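Local coordinates for protein butyrophilin subfamily 1 member A1 (Bos taurus, PDB 4HH8) that may take part in secreting milk-fat droplets and in restraining T-cell proliferation, and is represented here by its two extracellular immunoglobulin-like domains, at residues P159-W163 with V188-V192; C150-Y156 with C204-N208; D104-C110 with A121-V127; S57-F61 with E72-Y77. The protein carries 1 engineered substitution. One frame throughout, in Å; residues are numbered along the deposited sequence.

Contact 1 (P159-W163 with V188-V192); sequences PQVQW and VRASV
Val192 lays its CG1 methyl over one face of the Trp163 indole, and this pair closes one end of a contact between the two sheets of the second immunoglobulin-like domain. Strand 160-163 belongs to one sheet of the sandwich and strand 188-192 to the other; their axes come within 8.7 Å and run in similar directions, 28° apart, so that side chains rather than backbones fill the interval.

The aromatic part is a CH-pi contact. Val192 CG1 stands 3.8 Å from the centroid of the six-membered ring of Trp163, only 7° off the ring normal. The methyl gets there because chi1 of Val192, 87°, sets CG1 between the backbone N and the carbonyl carbon. At the ring edge, near its plane, Ala190 O lies 3.5 Å from Trp163 CZ2. The indole NE1 is hydrogen-bonded to Ser173 OG, which helps fix the ring's rotation, while Phe171 meets the ring and Cys150 packs on it. This is the core tryptophan of the Ig fold, placed beside the intersheet disulfide. Cutting the indole back to an alanine is likely to leave Val192 CG1 without the ring face it packs on, Ser173 OG without its N-H partner, and a gap beside the disulfide.

The remainder is aliphatic. Pro159 CG rests 4.0 Å from Val188 CB, each side chain sliding past the other from opposite sheets. Val161 uses both branches: CG1 reaches 3.9 Å from Ala190 CB, and CG2 meets Val188 CG2 at 3.5 Å.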
loop_
_atom_site.group_PDB
_atom_site.type_symbol
_atom_site.label_atom_id
_atom_site.label_comp_id
_atom_site.label_asym_id
_atom_site.label_seq_id
_atom_site.Cartn_x
_atom_site.Cartn_y
_atom_site.Cartn_z
ATOM N N PRO A 159 -10.313 0.143 -3.559
ATOM C CA PRO A 159 -10.460 -1.135 -4.260
ATOM C C PRO A 159 -11.467 -1.011 -5.447
ATOM O O PRO A 159 -12.298 -0.093 -5.479
ATOM C CB PRO A 159 -11.033 -2.040 -3.155
ATOM C CG PRO A 159 -11.967 -1.052 -2.421
ATOM C CD PRO A 159 -11.207 0.223 -2.373
ATOM N N GLN A 160 -11.375 -1.916 -6.407
ATOM C CA GLN A 160 -12.235 -1.893 -7.576
ATOM C C GLN A 160 -13.335 -2.897 -7.347
ATOM O O GLN A 160 -13.108 -3.929 -6.722
ATOM C CB GLN A 160 -11.408 -2.253 -8.826
ATOM C CG GLN A 160 -12.179 -2.780 -10.098
ATOM C CD GLN A 160 -11.213 -3.330 -11.173
ATOM O OE1 GLN A 160 -11.121 -4.532 -11.391
ATOM N NE2 GLN A 160 -10.461 -2.449 -11.794
ATOM N N VAL A 161 -14.531 -2.566 -7.819
ATOM C CA VAL A 161 -15.691 -3.421 -7.742
ATOM C C VAL A 161 -15.994 -3.909 -9.172
ATOM O O VAL A 161 -15.974 -3.122 -10.084
ATOM C CB VAL A 161 -16.904 -2.639 -7.232
ATOM C CG1 VAL A 161 -18.122 -3.529 -7.144
ATOM C CG2 VAL A 161 -16.626 -1.965 -5.821
ATOM N N GLN A 162 -16.279 -5.201 -9.357
ATOM C CA GLN A 162 -16.661 -5.720 -10.663
ATOM C C GLN A 162 -17.873 -6.628 -10.465
ATOM O O GLN A 162 -17.843 -7.527 -9.645
ATOM C CB GLN A 162 -15.452 -6.438 -11.330
ATOM C CG GLN A 162 -15.747 -7.392 -12.515
ATOM C CD GLN A 162 -14.654 -8.528 -12.687
ATOM O OE1 GLN A 162 -14.443 -9.394 -11.795
ATOM N NE2 GLN A 162 -13.992 -8.526 -13.839
ATOM N N TRP A 163 -18.949 -6.362 -11.176
ATOM C CA TRP A 163 -20.094 -7.265 -11.204
ATOM C C TRP A 163 -20.039 -8.130 -12.447
ATOM O O TRP A 163 -19.741 -7.636 -13.521
ATOM C CB TRP A 163 -21.408 -6.492 -11.246
ATOM C CG TRP A 163 -21.618 -5.602 -10.088
ATOM C CD1 TRP A 163 -21.177 -4.305 -9.949
ATOM C CD2 TRP A 163 -22.307 -5.925 -8.892
ATOM N NE1 TRP A 163 -21.572 -3.802 -8.748
ATOM C CE2 TRP A 163 -22.261 -4.781 -8.067
ATOM C CE3 TRP A 163 -22.997 -7.070 -8.437
ATOM C CZ2 TRP A 163 -22.889 -4.730 -6.828
ATOM C CZ3 TRP A 163 -23.624 -7.020 -7.178
ATOM C CH2 TRP A 163 -23.546 -5.853 -6.391
ATOM N N VAL A 188 -16.178 -0.338 1.201
ATOM C CA VAL A 188 -16.718 -0.134 -0.129
ATOM C C VAL A 188 -18.159 -0.615 -0.190
ATOM O O VAL A 188 -18.458 -1.699 0.258
ATOM C CB VAL A 188 -15.828 -0.832 -1.245
ATOM C CG1 VAL A 188 -15.798 -2.338 -1.079
ATOM C CG2 VAL A 188 -16.325 -0.434 -2.683
ATOM N N ARG A 189 -19.042 0.204 -0.719
ATOM C CA ARG A 189 -20.425 -0.188 -0.938
ATOM C C ARG A 189 -20.740 -0.003 -2.434
ATOM O O ARG A 189 -20.462 1.032 -2.999
ATOM C CB ARG A 189 -21.356 0.715 -0.122
ATOM C CG ARG A 189 -21.547 0.303 1.313
ATOM C CD ARG A 189 -22.928 0.809 1.836
ATOM N NE ARG A 189 -22.889 1.134 3.268
ATOM C CZ ARG A 189 -23.757 1.940 3.897
ATOM N NH1 ARG A 189 -24.769 2.507 3.231
ATOM N NH2 ARG A 189 -23.613 2.187 5.202
ATOM N N ALA A 190 -21.351 -0.979 -3.071
ATOM C CA ALA A 190 -21.788 -0.769 -4.429
ATOM C C ALA A 190 -23.148 -1.388 -4.667
ATOM O O ALA A 190 -23.412 -2.479 -4.195
ATOM C CB ALA A 190 -20.774 -1.335 -5.381
ATOM N N SER A 191 -23.973 -0.702 -5.446
ATOM C CA SER A 191 -25.330 -1.126 -5.731
ATOM C C SER A 191 -25.587 -1.257 -7.186
ATOM O O SER A 191 -25.061 -0.482 -7.976
ATOM C CB SER A 191 -26.353 -0.142 -5.193
ATOM O OG SER A 191 -26.506 -0.449 -3.826
ATOM N N VAL A 192 -26.452 -2.203 -7.523
ATOM C CA VAL A 192 -26.793 -2.458 -8.887
ATOM C C VAL A 192 -28.302 -2.785 -8.890
ATOM O O VAL A 192 -28.866 -3.227 -7.869
ATOM C CB VAL A 192 -25.846 -3.566 -9.389
ATOM C CG1 VAL A 192 -26.358 -4.994 -9.119
ATOM C CG2 VAL A 192 -25.354 -3.323 -10.729
#

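Contact 2 (C150-Y156 with C204-N208); sequences CTSVGWY and CAIRN. Engineered in segment 204-208: Ala205 (natural residue Cys).
Ile206 presses its CG2 methyl onto one face of the Trp155 indole, 3.5 Å from the centroid of the six-membered ring and displaced toward the rim. The two side chains meet at a slant; CG2 comes closest to the CE2-CZ2 side, at 3.4 Å from CZ2. The first torsion of Ile206 splits its branches, CG2 facing the ring while CG1 goes to Ser152 CB, and its CD1 ends 4.0 Å from Cys150 SG, bridging tryptophan and disulfide. The ring is also held from within its own strand: NE1 donates to Ser152 OG at 2.6 Å and 158°, the oxygen lying in the ring plane. Ser152 OG is in addition bonded to Ser132 O.

Strands 150-155 and 204-208 lie in opposite sheets of the second immunoglobulin-like domain, and their covalent tie is the canonical disulfide of the fold. Cys150 SG and Cys204 SG are 2.1 Å apart with chi3 -86°, and both sulfurs stand anti to their backbone N, which carries them toward each other between the sheets. Farther along, Gly154 and Trp155 face Phe186 in a G1 beta bulge; at the backbone angles of Gly154 a CB would be jammed against the carbonyl O of the residue before it.

Asn208 slides past Trp155 from the opposite direction, its amide plane 43° from the ring and its CB 4.0 Å from Trp155 CE3. Beyond the ring Asn208 ND2 makes a weak, bent hydrogen bond to Tyr156 O at 2.6 Å. The same nitrogen also donates to Ala129 O, and Asn208 OD1 accepts from Leu211 N.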
loop_
_atom_site.group_PDB
_atom_site.type_symbol
_atom_site.label_atom_id
_atom_site.label_comp_id
_atom_site.label_asym_id
_atom_site.label_seq_id
_atom_site.Cartn_x
_atom_site.Cartn_y
_atom_site.Cartn_z
ATOM N N CYS A 150 -23.384 -4.634 -2.565
ATOM C CA CYS A 150 -22.190 -5.405 -2.226
ATOM C C CYS A 150 -21.307 -4.566 -1.327
ATOM O O CYS A 150 -21.029 -3.381 -1.589
ATOM C CB CYS A 150 -21.433 -5.837 -3.482
ATOM S SG CYS A 150 -19.914 -6.775 -3.207
ATOM N N THR A 151 -20.827 -5.206 -0.288
ATOM C CA THR A 151 -20.215 -4.514 0.820
ATOM C C THR A 151 -18.915 -5.222 1.219
ATOM O O THR A 151 -18.828 -6.423 1.129
ATOM C CB THR A 151 -21.280 -4.469 1.915
ATOM O OG1 THR A 151 -21.954 -3.185 1.873
ATOM C CG2 THR A 151 -20.711 -4.765 3.229
ATOM N N SER A 152 -17.870 -4.469 1.563
ATOM C CA SER A 152 -16.661 -5.060 2.075
ATOM C C SER A 152 -15.899 -3.955 2.779
ATOM O O SER A 152 -16.049 -2.774 2.456
ATOM C CB SER A 152 -15.834 -5.724 0.968
ATOM O OG SER A 152 -14.583 -6.228 1.446
ATOM N N VAL A 153 -15.062 -4.361 3.716
ATOM C CA VAL A 153 -14.457 -3.493 4.701
ATOM C C VAL A 153 -12.945 -3.689 4.659
ATOM O O VAL A 153 -12.492 -4.819 4.494
ATOM C CB VAL A 153 -15.052 -3.936 6.068
ATOM C CG1 VAL A 153 -14.083 -3.793 7.228
ATOM C CG2 VAL A 153 -16.398 -3.234 6.322
ATOM N N GLY A 154 -12.160 -2.610 4.761
ATOM C CA GLY A 154 -10.705 -2.735 5.055
ATOM C C GLY A 154 -9.701 -2.793 3.884
ATOM O O GLY A 154 -8.645 -3.428 3.977
ATOM N N TRP A 155 -9.988 -2.109 2.789
ATOM C CA TRP A 155 -9.113 -2.183 1.628
ATOM C C TRP A 155 -8.232 -0.984 1.579
ATOM O O TRP A 155 -8.654 0.095 1.945
ATOM C CB TRP A 155 -9.918 -2.260 0.336
ATOM C CG TRP A 155 -10.794 -3.430 0.321
ATOM C CD1 TRP A 155 -11.990 -3.562 0.983
ATOM C CD2 TRP A 155 -10.535 -4.687 -0.315
ATOM N NE1 TRP A 155 -12.501 -4.812 0.757
ATOM C CE2 TRP A 155 -11.636 -5.523 -0.037
ATOM C CE3 TRP A 155 -9.511 -5.165 -1.150
ATOM C CZ2 TRP A 155 -11.722 -6.835 -0.523
ATOM C CZ3 TRP A 155 -9.605 -6.465 -1.643
ATOM C CH2 TRP A 155 -10.684 -7.294 -1.300
ATOM N N TYR A 156 -7.013 -1.168 1.097
ATOM C CA TYR A 156 -6.173 -0.042 0.821
ATOM C C TYR A 156 -5.332 -0.364 -0.411
ATOM O O TYR A 156 -4.816 -1.466 -0.513
ATOM C CB TYR A 156 -5.322 0.355 2.055
ATOM C CG TYR A 156 -4.729 1.720 1.839
ATOM C CD1 TYR A 156 -5.435 2.879 2.207
ATOM C CD2 TYR A 156 -3.515 1.867 1.176
ATOM C CE1 TYR A 156 -4.904 4.142 1.966
ATOM C CE2 TYR A 156 -2.987 3.130 0.921
ATOM C CZ TYR A 156 -3.690 4.246 1.307
ATOM O OH TYR A 156 -3.152 5.473 1.046
ATOM N N CYS A 204 -20.010 -10.441 -7.306
ATOM C CA CYS A 204 -19.413 -9.160 -7.032
ATOM C C CYS A 204 -17.975 -9.482 -6.687
ATOM O O CYS A 204 -17.745 -10.332 -5.848
ATOM C CB CYS A 204 -20.114 -8.495 -5.829
ATOM S SG CYS A 204 -19.245 -6.982 -5.211
ATOM N N ALA A 205 -17.009 -8.831 -7.331
ATOM C CA ALA A 205 -15.620 -9.032 -6.994
ATOM C C ALA A 205 -15.063 -7.728 -6.515
ATOM O O ALA A 205 -15.318 -6.691 -7.123
ATOM C CB ALA A 205 -14.801 -9.537 -8.205
ATOM N N ILE A 206 -14.303 -7.774 -5.426
ATOM C CA ILE A 206 -13.620 -6.619 -4.960
ATOM C C ILE A 206 -12.139 -6.879 -5.182
ATOM O O ILE A 206 -11.612 -7.864 -4.684
ATOM C CB ILE A 206 -13.837 -6.367 -3.407
ATOM C CG1 ILE A 206 -15.331 -6.406 -3.000
ATOM C CG2 ILE A 206 -13.213 -5.096 -3.001
ATOM C CD1 ILE A 206 -16.206 -5.344 -3.626
ATOM N N ARG A 207 -11.441 -5.978 -5.848
ATOM C CA ARG A 207 -10.062 -6.277 -6.166
ATOM C C ARG A 207 -9.126 -5.203 -5.696
ATOM O O ARG A 207 -9.353 -4.035 -5.964
ATOM C CB ARG A 207 -9.951 -6.419 -7.703
ATOM C CG ARG A 207 -8.562 -6.820 -8.194
ATOM C CD ARG A 207 -8.599 -7.072 -9.696
ATOM N NE ARG A 207 -7.280 -7.383 -10.234
ATOM C CZ ARG A 207 -6.760 -8.606 -10.283
ATOM N NH1 ARG A 207 -7.438 -9.652 -9.796
ATOM N NH2 ARG A 207 -5.564 -8.782 -10.816
ATOM N N ASN A 208 -8.049 -5.600 -5.036
ATOM C CA ASN A 208 -6.938 -4.699 -4.792
ATOM C C ASN A 208 -5.996 -4.746 -6.013
ATOM O O ASN A 208 -5.252 -5.720 -6.187
ATOM C CB ASN A 208 -6.232 -5.118 -3.513
ATOM C CG ASN A 208 -5.207 -4.137 -3.052
ATOM O OD1 ASN A 208 -4.375 -3.721 -3.830
ATOM N ND2 ASN A 208 -5.239 -3.763 -1.748
#

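Contact 3 (D104-C110 with A121-V127); sequences DDGEYRC and AIVHLKV
Asp105 OD1 takes the backbone N-H of Val127 in an almost straight hydrogen bond, 2.8 Å and 177°. A chi1 of -167° carries the Asp105 carboxylate over to the neighbouring strand, where it is met on its anti side, 28° out of its plane. A leucine in its place would probably leave Val127 N without its side-chain acceptor just where the strands begin to pair.

From there 106-110 and 121-127 pair as the antiparallel F-G hairpin of the V-set domain. Gly106 with Leu125, Tyr108 with Val123 and Cys110 with Ala121 are hydrogen-bonded pairs, Tyr108 N to Val123 O being 2.7 Å. The sequence Asp-x-Gly-x-Tyr-x-Cys is the F-strand signature of the family, and Tyr108 forms its tyrosine corner: OH donates to Asp104 O at 2.6 Å, in the carbonyl plane and on a lone pair. Asp104 itself is salt-bridged to Arg80.

On the side of the sheet that carries Tyr108, Leu125 and Cys110, the Tyr108 ring runs alongside Leu125, CE2 lying 3.7 Å from Leu125 CB, while Leu125 CD2 packs on Asp104 O. The opposite side of the sheet carries Glu107, whose CG touches Ile122 CG2 at 3.8 Å and runs beside the His124 ring, and Arg109, lying along Ile122. At the far end Cys110 SG, disulfide-bonded to Cys36, rests 3.6 Å from Ala121 CB.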
loop_
_atom_site.group_PDB
_atom_site.type_symbol
_atom_site.label_atom_id
_atom_site.label_comp_id
_atom_site.label_asym_id
_atom_site.label_seq_id
_atom_site.Cartn_x
_atom_site.Cartn_y
_atom_site.Cartn_z
ATOM N N ASP A 104 1.928 5.511 5.949
ATOM C CA ASP A 104 3.310 5.298 5.510
ATOM C C ASP A 104 3.481 5.286 3.988
ATOM O O ASP A 104 4.617 5.383 3.481
ATOM C CB ASP A 104 3.838 3.983 6.069
ATOM C CG ASP A 104 3.955 4.010 7.568
ATOM O OD1 ASP A 104 4.299 5.094 8.103
ATOM O OD2 ASP A 104 3.736 2.961 8.199
ATOM N N ASP A 105 2.370 5.155 3.257
ATOM C CA ASP A 105 2.391 5.191 1.781
ATOM C C ASP A 105 2.942 6.513 1.265
ATOM O O ASP A 105 2.581 7.572 1.776
ATOM C CB ASP A 105 0.964 5.043 1.262
ATOM C CG ASP A 105 0.908 4.742 -0.216
ATOM O OD1 ASP A 105 0.705 3.571 -0.576
ATOM O OD2 ASP A 105 1.070 5.669 -1.021
ATOM N N GLY A 106 3.816 6.448 0.264
ATOM C CA GLY A 106 4.332 7.652 -0.373
ATOM C C GLY A 106 5.798 7.578 -0.756
ATOM O O GLY A 106 6.414 6.507 -0.775
ATOM N N GLU A 107 6.355 8.743 -1.025
ATOM C CA GLU A 107 7.720 8.896 -1.532
ATOM C C GLU A 107 8.670 9.085 -0.363
ATOM O O GLU A 107 8.410 9.882 0.552
ATOM C CB GLU A 107 7.780 10.140 -2.438
ATOM C CG GLU A 107 9.138 10.370 -3.103
ATOM C CD GLU A 107 9.246 11.748 -3.796
ATOM O OE1 GLU A 107 8.947 11.805 -5.020
ATOM O OE2 GLU A 107 9.604 12.763 -3.109
ATOM N N TYR A 108 9.784 8.378 -0.399
ATOM C CA TYR A 108 10.830 8.569 0.597
ATOM C C TYR A 108 12.075 8.957 -0.147
ATOM O O TYR A 108 12.226 8.609 -1.323
ATOM C CB TYR A 108 11.090 7.268 1.363
ATOM C CG TYR A 108 9.970 6.884 2.274
ATOM C CD1 TYR A 108 10.091 7.048 3.672
ATOM C CD2 TYR A 108 8.767 6.382 1.766
ATOM C CE1 TYR A 108 9.055 6.691 4.532
ATOM C CE2 TYR A 108 7.700 6.041 2.620
ATOM C CZ TYR A 108 7.859 6.181 3.995
ATOM O OH TYR A 108 6.832 5.844 4.849
ATOM N N ARG A 109 12.975 9.659 0.528
ATOM C CA ARG A 109 14.266 9.945 -0.042
ATOM C C ARG A 109 15.373 9.357 0.829
ATOM O O ARG A 109 15.336 9.468 2.051
ATOM C CB ARG A 109 14.435 11.458 -0.237
ATOM C CG ARG A 109 13.456 12.054 -1.269
ATOM C CD ARG A 109 14.000 13.388 -1.782
ATOM N NE ARG A 109 13.150 14.064 -2.774
ATOM C CZ ARG A 109 13.325 14.018 -4.096
ATOM N NH1 ARG A 109 14.314 13.307 -4.629
ATOM N NH2 ARG A 109 12.496 14.688 -4.898
ATOM N N CYS A 110 16.359 8.734 0.195
ATOM C CA CYS A 110 17.514 8.197 0.930
ATOM C C CYS A 110 18.751 9.001 0.623
ATOM O O CYS A 110 19.175 9.083 -0.534
ATOM C CB CYS A 110 17.769 6.742 0.587
ATOM S SG CYS A 110 17.989 6.464 -1.208
ATOM N N ALA A 121 18.558 9.479 -3.518
ATOM C CA ALA A 121 17.673 8.787 -4.435
ATOM C C ALA A 121 16.309 8.728 -3.811
ATOM O O ALA A 121 16.110 9.223 -2.713
ATOM C CB ALA A 121 18.185 7.393 -4.726
ATOM N N ILE A 122 15.381 8.105 -4.521
ATOM C CA ILE A 122 13.974 8.102 -4.185
ATOM C C ILE A 122 13.560 6.656 -4.044
ATOM O O ILE A 122 13.960 5.833 -4.854
ATOM C CB ILE A 122 13.160 8.796 -5.318
ATOM C CG1 ILE A 122 13.421 10.305 -5.283
ATOM C CG2 ILE A 122 11.647 8.514 -5.235
ATOM C CD1 ILE A 122 12.946 11.064 -6.513
ATOM N N VAL A 123 12.815 6.339 -2.987
ATOM C CA VAL A 123 12.142 5.037 -2.857
ATOM C C VAL A 123 10.652 5.290 -2.670
ATOM O O VAL A 123 10.243 6.180 -1.893
ATOM C CB VAL A 123 12.644 4.229 -1.637
ATOM C CG1 VAL A 123 12.258 2.721 -1.750
ATOM C CG2 VAL A 123 14.119 4.353 -1.474
ATOM N N HIS A 124 9.831 4.536 -3.391
ATOM C CA HIS A 124 8.401 4.697 -3.271
ATOM C C HIS A 124 7.949 3.534 -2.452
ATOM O O HIS A 124 8.273 2.412 -2.782
ATOM C CB HIS A 124 7.694 4.712 -4.637
ATOM C CG HIS A 124 8.095 5.863 -5.513
ATOM N ND1 HIS A 124 7.618 7.149 -5.328
ATOM C CD2 HIS A 124 8.933 5.921 -6.581
ATOM C CE1 HIS A 124 8.136 7.946 -6.250
ATOM N NE2 HIS A 124 8.943 7.226 -7.020
ATOM N N LEU A 125 7.271 3.809 -1.337
ATOM C CA LEU A 125 6.561 2.763 -0.613
ATOM C C LEU A 125 5.106 2.720 -1.061
ATOM O O LEU A 125 4.420 3.726 -1.060
ATOM C CB LEU A 125 6.634 3.005 0.893
ATOM C CG LEU A 125 5.971 1.876 1.679
ATOM C CD1 LEU A 125 6.620 0.531 1.354
ATOM C CD2 LEU A 125 6.016 2.174 3.156
ATOM N N LYS A 126 4.636 1.560 -1.482
ATOM C CA LYS A 126 3.223 1.402 -1.832
ATOM C C LYS A 126 2.592 0.475 -0.841
ATOM O O LYS A 126 2.943 -0.672 -0.821
ATOM C CB LYS A 126 3.056 0.776 -3.229
ATOM C CG LYS A 126 3.374 1.706 -4.407
ATOM C CD LYS A 126 2.322 2.742 -4.590
ATOM C CE LYS A 126 2.447 3.367 -5.937
ATOM N NZ LYS A 126 1.360 4.344 -6.027
ATOM N N VAL A 127 1.611 0.953 -0.079
ATOM C CA VAL A 127 1.000 0.143 0.959
ATOM C C VAL A 127 -0.311 -0.418 0.452
ATOM O O VAL A 127 -1.013 0.255 -0.302
ATOM C CB VAL A 127 0.752 0.927 2.285
ATOM C CG1 VAL A 127 0.094 0.009 3.277
ATOM C CG2 VAL A 127 2.074 1.543 2.823
#

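Contact 4 (S57-F61 with E72-Y77); sequences SPAVF and EEMAEY
Val60 places CG1 over one face of the Tyr77 ring, 4.2 Å from its centroid and 18° off the normal, in a CH-pi contact displaced toward the rim. Its other branch, CG2, is directed at the methyl end of Met74. The second ring, Phe61, runs beside the Glu73 side chain with ring and carboxylate planes 48° apart; Glu73 OE2 approaches obliquely, 3.3 Å from Phe61 CD1, and is hydrogen-bonded to Leu62 N.

The backbones join in a single bridge between Ala59 and Glu73. Ala59 N donates to Glu72 O in the carbonyl plane, a nearly straight bond of 3.0 Å, and Met74 N returns the bond to Ala59 O at 2.7 Å. Pro58, which follows a cis peptide, packs its CB 4.0 Å from Met74 CG. Selenomethionine Met74 is bent at its last torsion (chi3 -113°), which brings CE back over the other segment. There CE meets Val60 CG2 at 3.5 Å, a tight approach.

These loops belong to the V-set domain: 57-61 leads into strand 61-64, with Val60 and Phe61 forming a classic beta bulge opposite Trp51, and 72-77 leads toward strand 81-85. Tyr77 N bonds to Met74 O, closing a turn from which the ring packs against Val60.

Two backbone bonds thus fasten loops whose side chains are otherwise largely apolar in their meeting. The exception is Glu73, a buried residue whose OE2 lies beside Phe61 and near the like-charged Glu68, which would probably raise its pKa, though the Leu62 N-H on the same oxygen would partly offset this.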
loop_
_atom_site.group_PDB
_atom_site.type_symbol
_atom_site.label_atom_id
_atom_site.label_comp_id
_atom_site.label_asym_id
_atom_site.label_seq_id
_atom_site.Cartn_x
_atom_site.Cartn_y
_atom_site.Cartn_z
ATOM N N SER A 57 14.669 17.081 7.995
ATOM C CA SER A 57 14.700 16.949 9.440
ATOM C C SER A 57 13.357 17.473 9.993
ATOM O O SER A 57 12.895 18.545 9.570
ATOM C CB SER A 57 15.892 17.745 9.987
ATOM O OG SER A 57 16.129 17.478 11.368
ATOM N N PRO A 58 12.703 16.720 10.912
ATOM C CA PRO A 58 13.108 15.408 11.430
ATOM C C PRO A 58 12.900 14.308 10.386
ATOM O O PRO A 58 12.033 14.434 9.512
ATOM C CB PRO A 58 12.203 15.194 12.638
ATOM C CG PRO A 58 11.265 16.377 12.702
ATOM C CD PRO A 58 11.399 17.150 11.450
ATOM N N ALA A 59 13.730 13.262 10.478
ATOM C CA ALA A 59 13.849 12.243 9.452
ATOM C C ALA A 59 13.057 11.016 9.857
ATOM O O ALA A 59 12.650 10.890 11.005
ATOM C CB ALA A 59 15.316 11.875 9.242
ATOM N N VAL A 60 12.802 10.138 8.885
ATOM C CA VAL A 60 12.248 8.820 9.150
ATOM C C VAL A 60 13.284 7.985 9.923
ATOM O O VAL A 60 12.943 7.274 10.874
ATOM C CB VAL A 60 11.864 8.123 7.802
ATOM C CG1 VAL A 60 11.485 6.647 8.011
ATOM C CG2 VAL A 60 10.749 8.866 7.154
ATOM N N PHE A 61 14.541 8.058 9.480
ATOM C CA PHE A 61 15.637 7.291 10.061
ATOM C C PHE A 61 16.952 8.052 9.829
ATOM O O PHE A 61 17.188 8.641 8.749
ATOM C CB PHE A 61 15.718 5.853 9.526
ATOM C CG PHE A 61 16.906 5.096 10.056
ATOM C CD1 PHE A 61 16.835 4.417 11.267
ATOM C CD2 PHE A 61 18.117 5.142 9.398
ATOM C CE1 PHE A 61 17.954 3.764 11.786
ATOM C CE2 PHE A 61 19.239 4.511 9.930
ATOM C CZ PHE A 61 19.159 3.817 11.121
ATOM N N GLU A 72 16.639 12.876 16.352
ATOM C CA GLU A 72 16.550 13.592 15.094
ATOM C C GLU A 72 15.537 12.898 14.158
ATOM O O GLU A 72 15.397 13.281 12.995
ATOM C CB GLU A 72 17.923 13.657 14.434
ATOM C CG GLU A 72 19.021 14.337 15.268
ATOM C CD GLU A 72 20.128 14.909 14.413
ATOM O OE1 GLU A 72 19.842 15.527 13.345
ATOM O OE2 GLU A 72 21.294 14.729 14.807
ATOM N N GLU A 73 14.865 11.864 14.676
ATOM C CA GLU A 73 13.836 11.109 13.953
ATOM C C GLU A 73 12.427 11.568 14.333
ATOM O O GLU A 73 12.146 11.818 15.516
ATOM C CB GLU A 73 13.989 9.622 14.254
ATOM C CG GLU A 73 15.353 9.080 13.817
ATOM C CD GLU A 73 15.539 7.586 14.076
ATOM O OE1 GLU A 73 14.876 7.032 14.967
ATOM O OE2 GLU A 73 16.360 6.954 13.376
HETATM N N MSE A 74 11.541 11.675 13.348
HETATM C CA MSE A 74 10.107 11.902 13.605
HETATM C C MSE A 74 9.623 10.967 14.688
HETATM O O MSE A 74 9.980 9.773 14.700
HETATM C CB MSE A 74 9.272 11.666 12.359
HETATM C CG MSE A 74 9.408 12.725 11.294
HETATM SE SE MSE A 74 8.645 12.127 9.568
HETATM C CE MSE A 74 10.216 12.015 8.529
ATOM N N ALA A 75 8.807 11.512 15.597
ATOM C CA ALA A 75 8.269 10.748 16.744
ATOM C C ALA A 75 7.399 9.554 16.347
ATOM O O ALA A 75 7.393 8.531 17.035
ATOM C CB ALA A 75 7.530 11.660 17.726
ATOM N N GLU A 76 6.672 9.693 15.245
ATOM C CA GLU A 76 5.861 8.611 14.682
ATOM C C GLU A 76 6.672 7.531 13.945
ATOM O O GLU A 76 6.114 6.505 13.533
ATOM C CB GLU A 76 4.877 9.201 13.699
ATOM C CG GLU A 76 5.427 10.435 13.006
ATOM C CD GLU A 76 4.654 10.775 11.763
ATOM O OE1 GLU A 76 4.622 9.891 10.866
ATOM O OE2 GLU A 76 4.098 11.912 11.686
ATOM N N TYR A 77 7.969 7.759 13.748
ATOM C CA TYR A 77 8.819 6.682 13.261
ATOM C C TYR A 77 9.685 6.057 14.325
ATOM O O TYR A 77 10.040 4.903 14.221
ATOM C CB TYR A 77 9.593 7.112 12.013
ATOM C CG TYR A 77 8.655 7.158 10.827
ATOM C CD1 TYR A 77 8.208 5.977 10.238
ATOM C CD2 TYR A 77 8.154 8.374 10.342
ATOM C CE1 TYR A 77 7.317 6.002 9.172
ATOM C CE2 TYR A 77 7.260 8.415 9.292
ATOM C CZ TYR A 77 6.843 7.233 8.702
ATOM O OH TYR A 77 5.978 7.243 7.638
#

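How the contacts relate
Contacts 1 and 2 share the core of the second domain, their centres 7 Å apart: each spans both sheets, Ala190 O is 2.7 Å from Cys150 N, and Trp163 CH2 packs 3.6 Å from Cys150 CB. Contacts 3 and 4 belong to the V-set domain, 14 Å apart between centres, and meet where Tyr77 OH lies 2.8 Å from Asp104 OD1 and 3.2 Å from Tyr108 OH. The domains are joined in this set by contact 2, whose Tyr156 CD2 packs 3.3 Å from Val127 O of contact 3. Contact 4 lies farthest from contact 1, about 38 Å between centres, on the opposite side of the chain's centre.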